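Uncharacterized protein (Pyrococcus abyssi, PDB 5IFF) is a restriction DNA glycosylase, R.PabI, which probably excises adenine from its recognition sequence and is a tetramer when bound to nonspecific double-stranded DNA. Local coordinates at residues 57-62 with 157-162. The protein carries 2 engineered substitutions. Residues are numbered along the deposited sequence; the frame is centred on the assembly and turned at random.
Sequences AWQISY and MVYVCI. Engineered in segment 57-62: Ala-57 (natural residue Glu).
Trp-58 and Val-160 form an antiparallel hydrogen-bonded pair, N of each 2.9 Å from O of the other, and Ile-60 N reaches Val-158 O more bent (3.1 Å, 143° at the hydrogen). Next to this bond a water accepts from Gln-59 NE2 and Val-158 N and donates to Ile-60 O, bridging the three residues known to bind adenine; no base occupies that site here. Gln-59 lays its CB over one face of the Tyr-159 ring, 4.0 Å from the centroid, a CH-pi contact. Gln-59 CG, anti to the backbone N (chi1 -170°), lies near Tyr-159 CZ; a bend at chi2 brings Gln-59 CD 4.0 Å from SD of the poorly ordered Met-157. With an alanine in place of Tyr-159 the ring face under Gln-59 CB is gone, and the Gln-59 amide would probably be freer to turn away from the water. Engineered Ala-57 meets Cys-161 SG beside them. On the other sheet face, Val-160 CG1 packs 3.9 Å from Trp-58 CB, and Ile-162 CD1 meets the indole edge; Glu-71 OE2 accepts a hydrogen bond from Trp-58 NE1. Strands 25-29 and 140-147 flank the pair within the antiparallel sheet, strand 11-17 packs on Trp-58 and Ile-162, and helix 188-201 packs against Val-158 and Val-160.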
loop_
_atom_site.group_PDB
_atom_site.type_symbol
_atom_site.label_atom_id
_atom_site.label_comp_id
_atom_site.label_asym_id
_atom_site.label_seq_id
_atom_site.Cartn_x
_atom_site.Cartn_y
_atom_site.Cartn_z
ATOM N N ALA A 57 -11.364 -18.269 -9.489
ATOM C CA ALA A 57 -10.059 -18.670 -9.006
ATOM C C ALA A 57 -9.860 -18.166 -7.583
ATOM O O ALA A 57 -9.810 -16.965 -7.355
ATOM C CB ALA A 57 -8.961 -18.108 -9.928
ATOM N N TRP A 58 -9.684 -19.096 -6.651
ATOM C CA TRP A 58 -9.639 -18.788 -5.256
ATOM C C TRP A 58 -8.320 -19.316 -4.704
ATOM O O TRP A 58 -8.088 -20.558 -4.682
ATOM C CB TRP A 58 -10.811 -19.439 -4.567
ATOM C CG TRP A 58 -10.962 -19.176 -3.065
ATOM C CD1 TRP A 58 -10.253 -18.285 -2.266
ATOM C CD2 TRP A 58 -11.921 -19.832 -2.184
ATOM N NE1 TRP A 58 -10.742 -18.348 -0.970
ATOM C CE2 TRP A 58 -11.740 -19.261 -0.898
ATOM C CE3 TRP A 58 -12.908 -20.797 -2.390
ATOM C CZ2 TRP A 58 -12.518 -19.681 0.204
ATOM C CZ3 TRP A 58 -13.677 -21.221 -1.279
ATOM C CH2 TRP A 58 -13.471 -20.654 -0.003
ATOM N N GLN A 59 -7.470 -18.393 -4.305
ATOM C CA GLN A 59 -6.227 -18.740 -3.624
ATOM C C GLN A 59 -6.607 -18.975 -2.191
ATOM O O GLN A 59 -6.726 -18.013 -1.400
ATOM C CB GLN A 59 -5.167 -17.623 -3.766
ATOM C CG GLN A 59 -3.823 -18.054 -3.295
ATOM C CD GLN A 59 -3.539 -17.529 -1.909
ATOM O OE1 GLN A 59 -3.445 -16.321 -1.704
ATOM N NE2 GLN A 59 -3.436 -18.436 -0.936
ATOM N N ILE A 60 -6.801 -20.245 -1.857
ATOM C CA ILE A 60 -7.475 -20.609 -0.632
ATOM C C ILE A 60 -6.456 -20.911 0.494
ATOM O O ILE A 60 -5.315 -21.326 0.234
ATOM C CB ILE A 60 -8.401 -21.807 -0.865
ATOM C CG1 ILE A 60 -9.336 -22.023 0.327
ATOM C CG2 ILE A 60 -7.581 -23.088 -1.187
ATOM C CD1 ILE A 60 -10.439 -23.092 0.024
ATOM N N SER A 61 -6.866 -20.654 1.736
ATOM C CA SER A 61 -5.964 -20.793 2.902
ATOM C C SER A 61 -6.603 -21.745 3.918
ATOM O O SER A 61 -7.769 -22.109 3.760
ATOM C CB SER A 61 -5.698 -19.429 3.571
ATOM O OG SER A 61 -5.052 -18.543 2.693
ATOM N N TYR A 62 -5.864 -22.125 4.973
ATOM C CA TYR A 62 -6.493 -22.961 6.028
ATOM C C TYR A 62 -6.332 -22.293 7.421
ATOM O O TYR A 62 -6.847 -22.779 8.417
ATOM C CB TYR A 62 -5.901 -24.386 6.012
ATOM C CG TYR A 62 -4.377 -24.459 6.047
ATOM C CD1 TYR A 62 -3.681 -24.194 7.218
ATOM C CD2 TYR A 62 -3.641 -24.786 4.897
ATOM C CE1 TYR A 62 -2.262 -24.237 7.277
ATOM C CE2 TYR A 62 -2.226 -24.839 4.924
ATOM C CZ TYR A 62 -1.548 -24.576 6.127
ATOM O OH TYR A 62 -0.180 -24.600 6.202
ATOM N N MET A 157 1.506 -22.087 -3.362
ATOM C CA MET A 157 0.152 -21.567 -3.149
ATOM C C MET A 157 -0.848 -22.538 -3.738
ATOM O O MET A 157 -0.614 -23.073 -4.805
ATOM C CB MET A 157 -0.027 -20.185 -3.799
ATOM C CG MET A 157 0.904 -19.071 -3.140
ATOM S SD MET A 157 0.179 -17.429 -3.241
ATOM C CE MET A 157 0.121 -17.216 -5.016
ATOM N N VAL A 158 -1.959 -22.769 -3.042
ATOM C CA VAL A 158 -2.968 -23.678 -3.539
ATOM C C VAL A 158 -4.184 -22.872 -4.006
ATOM O O VAL A 158 -4.582 -21.902 -3.335
ATOM C CB VAL A 158 -3.392 -24.710 -2.453
ATOM C CG1 VAL A 158 -4.601 -25.597 -2.977
ATOM C CG2 VAL A 158 -2.189 -25.593 -2.072
ATOM N N TYR A 159 -4.758 -23.265 -5.143
ATOM C CA TYR A 159 -5.865 -22.553 -5.773
ATOM C C TYR A 159 -6.936 -23.575 -6.017
ATOM O O TYR A 159 -6.623 -24.737 -6.359
ATOM C CB TYR A 159 -5.503 -21.953 -7.148
ATOM C CG TYR A 159 -4.671 -20.702 -7.089
ATOM C CD1 TYR A 159 -3.312 -20.778 -6.822
ATOM C CD2 TYR A 159 -5.240 -19.450 -7.323
ATOM C CE1 TYR A 159 -2.536 -19.626 -6.760
ATOM C CE2 TYR A 159 -4.479 -18.304 -7.273
ATOM C CZ TYR A 159 -3.129 -18.401 -6.998
ATOM O OH TYR A 159 -2.376 -17.281 -6.933
ATOM N N VAL A 160 -8.189 -23.172 -5.876
ATOM C CA VAL A 160 -9.270 -23.989 -6.481
ATOM C C VAL A 160 -9.936 -23.097 -7.540
ATOM O O VAL A 160 -10.148 -21.899 -7.313
ATOM C CB VAL A 160 -10.291 -24.498 -5.436
ATOM C CG1 VAL A 160 -10.833 -23.335 -4.651
ATOM C CG2 VAL A 160 -11.425 -25.266 -6.106
ATOM N N CYS A 161 -10.211 -23.658 -8.709
ATOM C CA CYS A 161 -10.849 -22.922 -9.794
ATOM C C CYS A 161 -12.237 -23.548 -9.952
ATOM O O CYS A 161 -12.336 -24.717 -10.318
ATOM C CB CYS A 161 -10.079 -23.053 -11.104
ATOM S SG CYS A 161 -8.477 -22.146 -10.984
ATOM N N ILE A 162 -13.264 -22.758 -9.670
ATOM C CA ILE A 162 -14.645 -23.232 -9.598
ATOM C C ILE A 162 -15.389 -22.779 -10.849
ATOM O O ILE A 162 -15.543 -21.592 -11.033
ATOM C CB ILE A 162 -15.371 -22.662 -8.388
ATOM C CG1 ILE A 162 -14.702 -23.188 -7.067
ATOM C CG2 ILE A 162 -16.819 -23.195 -8.396
ATOM C CD1 ILE A 162 -15.016 -22.327 -5.822
HETATM O O HOH W 1 -2.603 -21.134 -0.803
#